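Local coordinates for protein B-agarase (Agarivorans gilvus, PDB 5Z6P) that probably hydrolyses the beta-galactosidic linkages of agarose and its oligosaccharides, as an agarase of glycoside hydrolase family 50, at residues R753-Q756 and S757-P760; Q694-E697 and R698-T702; D372-A375 and E376-G379; D719-I722 and T723-F727; T548-V552 and I553-N557. All coordinates share one frame; numbering follows the deposited sequence.

Contact 1 (R753-Q756 and S757-P760); sequences RVNQ and SMYP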
# COMPACT_ATOMS: atom_id res chain seq x y z
N ARG A 753 -4.83 -8.03 -21.63
CA ARG A 753 -6.07 -7.37 -22.04
C ARG A 753 -5.98 -5.86 -21.85
O ARG A 753 -6.27 -5.10 -22.76
CB ARG A 753 -7.27 -7.94 -21.28
CG ARG A 753 -7.56 -9.43 -21.60
CD ARG A 753 -8.94 -9.84 -21.12
NE ARG A 753 -9.10 -9.57 -19.70
CZ ARG A 753 -8.72 -10.38 -18.72
NH1 ARG A 753 -8.17 -11.56 -19.01
NH2 ARG A 753 -8.90 -10.03 -17.46
N VAL A 754 -5.54 -5.41 -20.67
CA VAL A 754 -5.36 -3.99 -20.45
C VAL A 754 -4.38 -3.35 -21.44
O VAL A 754 -4.70 -2.36 -22.10
CB VAL A 754 -4.85 -3.70 -19.03
CG1 VAL A 754 -4.43 -2.21 -18.91
CG2 VAL A 754 -5.92 -4.09 -17.98
N ASN A 755 -3.21 -3.95 -21.56
CA ASN A 755 -2.12 -3.36 -22.32
C ASN A 755 -2.35 -3.34 -23.83
O ASN A 755 -1.81 -2.47 -24.52
CB ASN A 755 -0.82 -4.10 -22.00
CG ASN A 755 -0.27 -3.76 -20.60
OD1 ASN A 755 -0.51 -2.68 -20.08
ND2 ASN A 755 0.46 -4.69 -20.01
N GLN A 756 -3.15 -4.27 -24.33
CA GLN A 756 -3.44 -4.32 -25.76
C GLN A 756 -4.60 -3.38 -26.11
O GLN A 756 -4.70 -2.92 -27.24
CB GLN A 756 -3.77 -5.75 -26.22
CG GLN A 756 -5.18 -6.20 -25.90
CD GLN A 756 -5.58 -7.49 -26.60
OE1 GLN A 756 -5.03 -7.83 -27.64
NE2 GLN A 756 -6.56 -8.21 -26.04
N SER A 757 -5.45 -3.08 -25.14
CA SER A 757 -6.59 -2.21 -25.40
C SER A 757 -6.37 -0.73 -25.03
O SER A 757 -6.98 0.14 -25.63
CB SER A 757 -7.82 -2.75 -24.67
OG SER A 757 -7.87 -2.30 -23.33
N MET A 758 -5.52 -0.45 -24.04
CA MET A 758 -5.43 0.90 -23.46
C MET A 758 -5.13 2.02 -24.47
O MET A 758 -5.74 3.08 -24.41
CB MET A 758 -4.37 0.95 -22.35
CG MET A 758 -2.95 0.62 -22.80
SD MET A 758 -1.79 0.48 -21.43
CE MET A 758 -0.26 0.29 -22.33
N TYR A 759 -4.18 1.79 -25.37
CA TYR A 759 -3.79 2.83 -26.29
C TYR A 759 -4.92 3.21 -27.26
O TYR A 759 -5.23 4.39 -27.39
CB TYR A 759 -2.53 2.41 -27.05
CG TYR A 759 -1.23 2.78 -26.37
CD1 TYR A 759 -1.09 3.99 -25.70
CD2 TYR A 759 -0.14 1.91 -26.38
CE1 TYR A 759 0.13 4.33 -25.08
CE2 TYR A 759 1.06 2.24 -25.77
CZ TYR A 759 1.19 3.45 -25.12
OH TYR A 759 2.37 3.76 -24.50
N PRO A 760 -5.54 2.22 -27.93
CA PRO A 760 -6.66 2.66 -28.77
C PRO A 760 -7.82 3.24 -27.97
O PRO A 760 -8.48 4.15 -28.46
CB PRO A 760 -7.08 1.38 -29.52
CG PRO A 760 -6.35 0.26 -28.88
CD PRO A 760 -5.13 0.85 -28.25
O HOH W 1 -2.78 -0.76 -26.40
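Ser757 and Met758 sit one turn on from the carbonyls of Arg753 and Val754 in helix 745-762, where the chain gives a worked example of a proline kink filled by water. The helix lies against strand 299-305, in what is probably a (beta/alpha)8 barrel, as in related hydrolases. Among the backbone bonds, Met758 N to Val754 O is regular at 2.8 Å. Ser757 N is divided between Arg753 O, at 3.2 Å, and a weak bond to Val754 O.

The next two positions break the pattern. Tyr759 N turns to water 1, at 3.1 Å, and the water in turn donates to Asn755 O over 2.7 Å. It thus spans the gap that a direct helical bond would have closed. Pro760, which has no N-H, rests its CD 3.9 Å from Gln756 O. Asn755 O also receives Arg263, so two donors grip it where the helix bends.

The side chains add softer contacts. Ser757 OG, held between its own backbone N and carbonyl carbon (chi1 85°), lies between Arg753 O and Val754 O, with at most a weak bond to one of them. Polar ends find firmer partners outside: Arg753 meets Glu697, while the Asn755 amide is fixed by Thr303 and the carbonyl of Trp428. Beside that held amide runs the extended chain of Met758, pointing the same way, also touching Phe301 and Thr303; its thioether brings SD to 3.7 Å from Asn755 OD1.

Contact 2 (Q694-E697 and R698-T702); sequences QMFE and RYMQT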
# COMPACT_ATOMS: atom_id res chain seq x y z
N GLN A 694 -9.32 -10.22 -12.80
CA GLN A 694 -10.51 -9.41 -13.10
C GLN A 694 -10.44 -8.05 -12.40
O GLN A 694 -10.73 -7.00 -13.00
CB GLN A 694 -11.80 -10.13 -12.69
CG GLN A 694 -12.21 -11.31 -13.58
CD GLN A 694 -13.27 -12.22 -12.93
OE1 GLN A 694 -13.40 -12.26 -11.71
NE2 GLN A 694 -14.01 -12.95 -13.75
N MET A 695 -10.05 -8.05 -11.14
CA MET A 695 -10.02 -6.79 -10.42
C MET A 695 -8.89 -5.91 -10.91
O MET A 695 -9.02 -4.69 -10.91
CB MET A 695 -9.93 -7.04 -8.91
CG MET A 695 -11.21 -7.70 -8.38
SD MET A 695 -11.20 -8.04 -6.61
CE MET A 695 -11.45 -6.38 -5.97
N PHE A 696 -7.78 -6.51 -11.34
CA PHE A 696 -6.68 -5.76 -11.94
C PHE A 696 -7.21 -4.99 -13.15
O PHE A 696 -6.95 -3.80 -13.32
CB PHE A 696 -5.54 -6.69 -12.35
CG PHE A 696 -4.41 -5.99 -13.08
CD1 PHE A 696 -4.48 -5.77 -14.45
CD2 PHE A 696 -3.28 -5.57 -12.39
CE1 PHE A 696 -3.46 -5.13 -15.12
CE2 PHE A 696 -2.25 -4.92 -13.05
CZ PHE A 696 -2.34 -4.69 -14.43
N GLU A 697 -7.98 -5.68 -13.99
CA GLU A 697 -8.49 -5.08 -15.20
C GLU A 697 -9.46 -3.95 -14.87
O GLU A 697 -9.38 -2.89 -15.46
CB GLU A 697 -9.18 -6.12 -16.09
CG GLU A 697 -9.71 -5.54 -17.37
CD GLU A 697 -9.99 -6.59 -18.42
OE1 GLU A 697 -10.25 -7.75 -18.06
OE2 GLU A 697 -9.93 -6.23 -19.62
N ARG A 698 -10.36 -4.19 -13.92
CA ARG A 698 -11.33 -3.18 -13.53
C ARG A 698 -10.64 -1.91 -13.01
O ARG A 698 -11.02 -0.79 -13.35
CB ARG A 698 -12.28 -3.72 -12.47
CG ARG A 698 -13.40 -4.62 -13.02
CD ARG A 698 -14.38 -4.99 -11.89
NE ARG A 698 -14.59 -6.43 -11.85
CZ ARG A 698 -14.62 -7.15 -10.75
NH1 ARG A 698 -14.48 -6.58 -9.56
NH2 ARG A 698 -14.81 -8.45 -10.83
N TYR A 699 -9.61 -2.09 -12.19
CA TYR A 699 -8.81 -0.97 -11.72
C TYR A 699 -8.26 -0.21 -12.90
O TYR A 699 -8.46 0.98 -13.01
CB TYR A 699 -7.67 -1.42 -10.80
CG TYR A 699 -6.94 -0.27 -10.07
CD1 TYR A 699 -6.05 0.57 -10.74
CD2 TYR A 699 -7.13 -0.07 -8.71
CE1 TYR A 699 -5.37 1.61 -10.04
CE2 TYR A 699 -6.47 0.97 -8.02
CZ TYR A 699 -5.60 1.79 -8.68
OH TYR A 699 -4.97 2.78 -7.97
N MET A 700 -7.59 -0.91 -13.81
CA MET A 700 -6.90 -0.22 -14.88
C MET A 700 -7.80 0.56 -15.83
O MET A 700 -7.41 1.63 -16.30
CB MET A 700 -6.06 -1.20 -15.68
CG MET A 700 -4.82 -1.62 -14.93
SD MET A 700 -3.82 -0.20 -14.47
CE MET A 700 -3.42 0.41 -16.10
N GLN A 701 -9.00 0.05 -16.10
CA GLN A 701 -9.94 0.70 -17.01
C GLN A 701 -10.22 2.10 -16.50
O GLN A 701 -10.29 3.08 -17.24
CB GLN A 701 -11.25 -0.09 -17.10
CG GLN A 701 -11.14 -1.45 -17.72
CD GLN A 701 -12.45 -2.24 -17.66
OE1 GLN A 701 -13.29 -2.01 -16.80
NE2 GLN A 701 -12.61 -3.18 -18.58
N THR A 702 -10.39 2.13 -15.20
CA THR A 702 -10.68 3.30 -14.42
C THR A 702 -9.57 4.38 -14.53
O THR A 702 -9.85 5.59 -14.55
CB THR A 702 -10.93 2.79 -12.99
OG1 THR A 702 -12.31 2.94 -12.62
CG2 THR A 702 -10.01 3.33 -12.05
O HOH W 2 -10.04 -3.26 -20.58
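Arg698 begins the second half of this regular part of helix 689-704 by giving its backbone N to Gln694 O, at 3.0 Å. Its side chain then doubles back beside Gln694, the two pointing the same way with amide and guanidinium planes 40° apart. The guanidinium nitrogens rest on carbons rather than on polar atoms: Arg698 NH2 lies 3.9 Å from Gln694 CB, and NH1 comes 3.7 Å from Met695 CG. Gln694 O sits over one face of the guanidinium.

Tyr699 continues the backbone series with a bond to Met695 O, but its ring points away from this part of the helix. With CG opposite the backbone N (chi1 -170°), it reaches inward to stack on Phe669 and bond through OH to the carbonyl of Tyr644.

Met700, bonded by its N to Phe696 O, makes the apolar core of the contact. Its CG stands over the face of the Phe696 ring, 4.2 Å from the centroid, as a CH-pi contact. The bends beyond carry SD to an oblique Met-aromatic position, and Val754 of helix 745-762 packs on both residues.

Gln701 closes the walk on the polar flank. Its CG presses to 3.2 Å from Glu697 O, and its amide meets the carboxylate through water 2, which donates to Glu697 OE2 at 3.1 Å and accepts from Gln701 NE2 at 3.3 Å. Glu697 OE1 is bound by Arg753, so the carboxylate divides its oxygens between a neighbouring helix and its own, an arrangement likely to favour the ionised form.

Contact 3 (D372-A375 and E376-G379); sequences DPLA and EHYG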
# COMPACT_ATOMS: atom_id res chain seq x y z
N ASP A 372 25.81 -25.92 1.50
CA ASP A 372 24.98 -26.09 0.31
C ASP A 372 25.14 -24.86 -0.56
O ASP A 372 25.13 -23.75 -0.05
CB ASP A 372 23.51 -26.30 0.73
CG ASP A 372 22.58 -26.62 -0.43
OD1 ASP A 372 22.72 -26.06 -1.53
OD2 ASP A 372 21.66 -27.43 -0.22
N PRO A 373 25.34 -25.03 -1.88
CA PRO A 373 25.44 -23.85 -2.75
C PRO A 373 24.25 -22.87 -2.63
O PRO A 373 24.42 -21.67 -2.87
CB PRO A 373 25.49 -24.46 -4.16
CG PRO A 373 26.07 -25.81 -3.95
CD PRO A 373 25.58 -26.29 -2.61
N LEU A 374 23.08 -23.38 -2.27
CA LEU A 374 21.91 -22.53 -2.08
C LEU A 374 21.94 -21.76 -0.75
O LEU A 374 21.05 -20.98 -0.47
CB LEU A 374 20.64 -23.36 -2.17
CG LEU A 374 20.33 -24.00 -3.53
CD1 LEU A 374 19.14 -24.92 -3.42
CD2 LEU A 374 20.12 -22.96 -4.63
N ALA A 375 22.98 -21.98 0.05
CA ALA A 375 23.19 -21.18 1.28
C ALA A 375 23.62 -19.77 0.94
O ALA A 375 23.60 -18.89 1.79
CB ALA A 375 24.22 -21.83 2.20
N GLU A 376 24.02 -19.57 -0.31
CA GLU A 376 24.34 -18.25 -0.84
C GLU A 376 23.24 -17.22 -0.57
O GLU A 376 23.49 -16.02 -0.53
CB GLU A 376 24.59 -18.36 -2.34
CG GLU A 376 24.92 -17.06 -3.03
CD GLU A 376 26.29 -16.52 -2.63
OE1 GLU A 376 27.16 -17.33 -2.26
OE2 GLU A 376 26.49 -15.29 -2.68
N HIS A 377 22.02 -17.70 -0.39
CA HIS A 377 20.88 -16.80 -0.29
C HIS A 377 20.47 -16.54 1.15
O HIS A 377 19.44 -15.93 1.39
CB HIS A 377 19.72 -17.37 -1.11
CG HIS A 377 20.14 -17.80 -2.47
ND1 HIS A 377 20.59 -16.91 -3.42
CD2 HIS A 377 20.28 -19.03 -3.01
CE1 HIS A 377 20.94 -17.57 -4.50
NE2 HIS A 377 20.77 -18.86 -4.28
N TYR A 378 21.29 -16.99 2.10
CA TYR A 378 21.15 -16.51 3.46
C TYR A 378 21.53 -15.02 3.50
O TYR A 378 22.31 -14.55 2.69
CB TYR A 378 22.04 -17.30 4.44
CG TYR A 378 21.48 -18.64 4.85
CD1 TYR A 378 20.29 -18.73 5.55
CD2 TYR A 378 22.16 -19.83 4.56
CE1 TYR A 378 19.78 -19.94 5.93
CE2 TYR A 378 21.65 -21.05 4.94
CZ TYR A 378 20.46 -21.10 5.63
OH TYR A 378 19.93 -22.29 6.03
N GLY A 379 20.94 -14.29 4.43
CA GLY A 379 21.29 -12.91 4.67
C GLY A 379 21.16 -12.66 6.16
O GLY A 379 20.91 -13.60 6.92
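Tyr378 packs on Ala375 where a short 3-10 turn, residues 373-377, runs into strand 378-384, and this end of the turn is the tight one. Tyr378 N donates to Ala375 O at 3.0 Å, approaching from well above the carbonyl plane, 57° out of it. The ring follows the same path: its CD2 lies 3.7 Å from Ala375 CB and nearer still to the carbonyl oxygen. Tyr395 meets this ring edge-to-face, and the hydroxyl is tied to the carbonyl of Pro368.

His377 packs on another side of the turn, against helix 397-406. Its CD2 comes to 3.3 Å from Leu374 O, brought there by a chi1 of -47° that sets the imidazole beside its own backbone N. The backbone bond from His377 N to Leu374 O is weak, at 3.4 Å, but that carbonyl also takes the hydroxyl of Tyr395, while Gln403 binds His377 NE2.

The side carrying Pro373 and Glu376 is looser and exposed. A weak bond, 3.3 Å, joins Glu376 N to Pro373 O, and the Glu376 chain bends at chi2 (69°) so that its carboxylate leads away. Its CB, however, lies over the centre of the His377 ring. At the start of the turn Asp372 forms an Asx turn, OD1 accepting from Leu374 N at 2.8 Å, on the anti side but tilted from the carboxylate plane.

The chemistry implies a turn framed by firm bonds at its two ends and weak ones between them, with tyrosine and glutamine side chains of the neighbouring strand and helix supplementing the middle.

Contact 4 (D719-I722 and T723-F727); sequences DSPI and TGRSF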
# COMPACT_ATOMS: atom_id res chain seq x y z
N ASP A 719 5.33 -12.08 -5.38
CA ASP A 719 4.65 -12.38 -4.12
C ASP A 719 5.52 -11.98 -2.90
O ASP A 719 6.74 -12.16 -2.93
CB ASP A 719 4.33 -13.88 -4.03
CG ASP A 719 2.90 -14.22 -4.43
OD1 ASP A 719 2.09 -13.29 -4.63
OD2 ASP A 719 2.58 -15.44 -4.52
N SER A 720 4.89 -11.44 -1.84
CA SER A 720 5.55 -11.39 -0.53
C SER A 720 5.89 -12.80 -0.07
O SER A 720 5.18 -13.73 -0.41
CB SER A 720 4.65 -10.76 0.55
OG SER A 720 4.12 -9.51 0.20
N PRO A 721 6.94 -12.96 0.76
CA PRO A 721 7.12 -14.27 1.41
C PRO A 721 5.93 -14.58 2.29
O PRO A 721 5.38 -13.66 2.88
CB PRO A 721 8.39 -14.08 2.26
CG PRO A 721 9.07 -12.90 1.69
CD PRO A 721 8.00 -12.01 1.12
N ILE A 722 5.51 -15.84 2.35
CA ILE A 722 4.32 -16.22 3.11
C ILE A 722 4.57 -16.00 4.59
O ILE A 722 3.65 -15.72 5.37
CB ILE A 722 3.92 -17.70 2.82
CG1 ILE A 722 3.47 -17.85 1.37
CG2 ILE A 722 2.81 -18.18 3.76
CD1 ILE A 722 3.22 -19.27 0.92
N THR A 723 5.84 -16.10 4.97
CA THR A 723 6.28 -15.86 6.35
C THR A 723 6.63 -14.39 6.59
O THR A 723 7.08 -14.02 7.66
CB THR A 723 7.50 -16.74 6.68
OG1 THR A 723 8.39 -16.72 5.56
CG2 THR A 723 7.08 -18.18 6.96
N GLY A 724 6.44 -13.55 5.58
CA GLY A 724 6.69 -12.13 5.74
C GLY A 724 8.06 -11.62 5.35
O GLY A 724 9.08 -12.27 5.58
N ARG A 725 8.06 -10.43 4.73
CA ARG A 725 9.25 -9.64 4.51
C ARG A 725 9.98 -9.42 5.81
O ARG A 725 9.36 -9.02 6.79
CB ARG A 725 8.91 -8.27 3.93
CG ARG A 725 8.89 -8.19 2.46
CD ARG A 725 8.93 -6.74 2.02
NE ARG A 725 10.22 -6.14 2.30
CZ ARG A 725 10.41 -4.86 2.62
NH1 ARG A 725 9.38 -4.02 2.71
NH2 ARG A 725 11.65 -4.43 2.85
N SER A 726 11.29 -9.65 5.81
CA SER A 726 12.11 -9.51 7.01
C SER A 726 11.95 -8.17 7.69
O SER A 726 11.74 -8.10 8.90
CB SER A 726 13.59 -9.72 6.66
OG SER A 726 13.79 -10.97 6.07
N PHE A 727 12.06 -7.11 6.89
CA PHE A 727 11.97 -5.74 7.38
C PHE A 727 10.69 -5.44 8.18
O PHE A 727 10.77 -4.97 9.31
CB PHE A 727 12.08 -4.76 6.20
CG PHE A 727 11.95 -3.30 6.59
CD1 PHE A 727 13.04 -2.61 7.09
CD2 PHE A 727 10.74 -2.64 6.46
CE1 PHE A 727 12.93 -1.27 7.45
CE2 PHE A 727 10.61 -1.31 6.83
CZ PHE A 727 11.71 -0.62 7.32
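Pro721 and Gly724 close a buried type I beta turn in the long loop between strand 709-714 and helix 745-762. The closing bond runs from Gly724 N to Pro721 O, 2.9 Å, with the donor arriving far above the carbonyl plane, 71° out of it. Gly724 then takes a positive phi of 94°, a conformation that would jam a CB against the preceding carbonyl O and so calls for glycine; it swings the chain back across the proline.

The Pro721 ring packs against the returning loop. Its CB is 3.8 Å from Gly724 O, and CD lies 4.1 Å from Arg725 CG, the aliphatic base of a side chain that slants past the ring before its guanidinium leaves to pair with Asp728. Thr723, at the corner, keeps OG1 between its backbone N and carbonyl carbon (chi1 42°), from where the hydroxyl reaches those of Thr315 and Tyr364.

Thr315 also bonds to Gly724 O and touches Pro721, so a single residue at the start of strand 315-325 meets three of the four turn residues. Ile722 leans instead on Phe679 of another loop, and beyond the turn Ser726 pairs through its backbone with Ser314, just ahead of strand 315-325.

Contact 5 (T548-V552 and I553-N557); sequences TKYTV and IEALN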
# COMPACT_ATOMS: atom_id res chain seq x y z
N THR A 548 3.14 38.68 8.22
CA THR A 548 2.78 39.31 6.96
C THR A 548 1.25 39.41 6.82
O THR A 548 0.73 40.42 6.35
CB THR A 548 3.38 38.54 5.78
OG1 THR A 548 4.81 38.70 5.81
CG2 THR A 548 2.83 39.03 4.45
N LYS A 549 0.55 38.37 7.23
CA LYS A 549 -0.91 38.40 7.21
C LYS A 549 -1.52 39.35 8.25
O LYS A 549 -2.43 40.10 7.92
CB LYS A 549 -1.48 37.00 7.43
CG LYS A 549 -2.98 37.02 7.56
CD LYS A 549 -3.54 35.63 7.67
CE LYS A 549 -5.03 35.63 7.49
NZ LYS A 549 -5.55 34.27 7.69
N TYR A 550 -1.05 39.32 9.49
CA TYR A 550 -1.71 40.05 10.58
C TYR A 550 -1.05 41.38 10.94
O TYR A 550 -1.68 42.23 11.55
CB TYR A 550 -1.83 39.17 11.83
CG TYR A 550 -2.81 38.03 11.66
CD1 TYR A 550 -4.18 38.27 11.68
CD2 TYR A 550 -2.38 36.73 11.47
CE1 TYR A 550 -5.08 37.25 11.51
CE2 TYR A 550 -3.28 35.69 11.30
CZ TYR A 550 -4.64 35.96 11.32
OH TYR A 550 -5.56 34.96 11.17
N THR A 551 0.22 41.54 10.56
CA THR A 551 1.04 42.74 10.81
C THR A 551 1.36 43.01 12.29
O THR A 551 2.52 43.11 12.66
CB THR A 551 0.40 44.02 10.23
OG1 THR A 551 -0.16 43.74 8.94
CG2 THR A 551 1.46 45.10 10.10
N VAL A 552 0.33 43.15 13.11
CA VAL A 552 0.52 43.35 14.54
C VAL A 552 -0.01 42.14 15.30
O VAL A 552 -0.97 41.49 14.86
CB VAL A 552 -0.16 44.66 15.05
CG1 VAL A 552 0.48 45.89 14.40
CG2 VAL A 552 -1.64 44.64 14.75
N ILE A 553 0.63 41.82 16.43
CA ILE A 553 0.26 40.65 17.22
C ILE A 553 -1.17 40.74 17.76
O ILE A 553 -1.86 39.74 17.90
CB ILE A 553 1.29 40.44 18.39
CG1 ILE A 553 1.06 39.10 19.09
CG2 ILE A 553 1.27 41.60 19.36
CD1 ILE A 553 1.47 37.94 18.24
N GLU A 554 -1.64 41.96 18.02
CA GLU A 554 -2.99 42.19 18.49
C GLU A 554 -4.03 41.66 17.49
O GLU A 554 -5.05 41.09 17.88
CB GLU A 554 -3.22 43.68 18.74
CG GLU A 554 -2.51 44.21 19.98
CD GLU A 554 -1.08 44.72 19.74
OE1 GLU A 554 -0.53 44.61 18.63
OE2 GLU A 554 -0.48 45.24 20.71
N ALA A 555 -3.76 41.84 16.21
CA ALA A 555 -4.65 41.36 15.17
C ALA A 555 -4.69 39.81 15.11
O ALA A 555 -5.74 39.21 14.90
CB ALA A 555 -4.24 41.94 13.82
N LEU A 556 -3.55 39.17 15.32
CA LEU A 556 -3.54 37.72 15.44
C LEU A 556 -4.33 37.29 16.69
O LEU A 556 -5.11 36.33 16.64
CB LEU A 556 -2.11 37.18 15.51
CG LEU A 556 -2.09 35.67 15.78
CD1 LEU A 556 -1.07 34.98 14.88
CD2 LEU A 556 -1.78 35.40 17.23
N ASN A 557 -4.13 37.99 17.80
CA ASN A 557 -4.82 37.66 19.04
C ASN A 557 -6.33 37.75 18.89
O ASN A 557 -7.05 36.89 19.38
CB ASN A 557 -4.35 38.57 20.17
CG ASN A 557 -3.01 38.12 20.77
OD1 ASN A 557 -2.62 36.97 20.65
ND2 ASN A 557 -2.31 39.04 21.41
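Tyr550 and Leu556 cross at about a right angle where helix 537-550 ends and helix 553-560 begins. The tyrosine ring presents a face to the new helix: Leu556 CA lies 4.0 Å from its centroid and only 19° off the normal, a CH-pi contact. The leucine side chain adds to it, with CB 4.0 Å from Tyr550 CG. Lys549 CG covers the opposite face, so the ring is held between the last turn of one helix and the first of the next, while its hydroxyl bonds to Asp586 and Ser559.

Ala555 CB points toward the end of the first helix and lies 3.4 Å from Tyr550 O. Val552 approaches the same methyl from the linker, CG2 to Ala555 CB being 3.9 Å. Thr551, with its positive phi of 66°, makes the reversal that brings these groups together. Glu554, bent at chi2 (89°), curls its carboxylate toward the N-cap position, where OE1 comes 3.6 Å from Val552 CB.

Across the junction the helix-start bonds are weak: Val552 O receives Ala555 N at 3.1 Å and Leu556 N at 3.5 Å.

As a helix-to-helix corner, the contact rests largely on apolar packing, with Trp567 of helix 567-572 packed on Tyr550, Ile553 and Leu556; the N-cap residue, a valine, has no polar side chain, and the Glu554 carboxylate beside the helix start would probably be favoured by its positive dipole end.

Overall arrangement
Five local contacts illustrate how environment sets the chemistry of near neighbours in sequence. Contacts 1 and 2 lie on adjacent helices, 745-762 and 689-704, and touch directly, through a salt bridge and apolar packing. Both are partly buried, yet in one a water replaces a backbone bond at a kink, while in the other the backbone is regular and the water joins side chains. Contact 4 is the buried one, a turn held by hydroxyls; contact 3, about 17 Å from it between centres, is a surface turn braced by aromatic rings. Contact 5 lies on the opposite side of the chain's centre from both, an outlying, largely apolar corner between two helices.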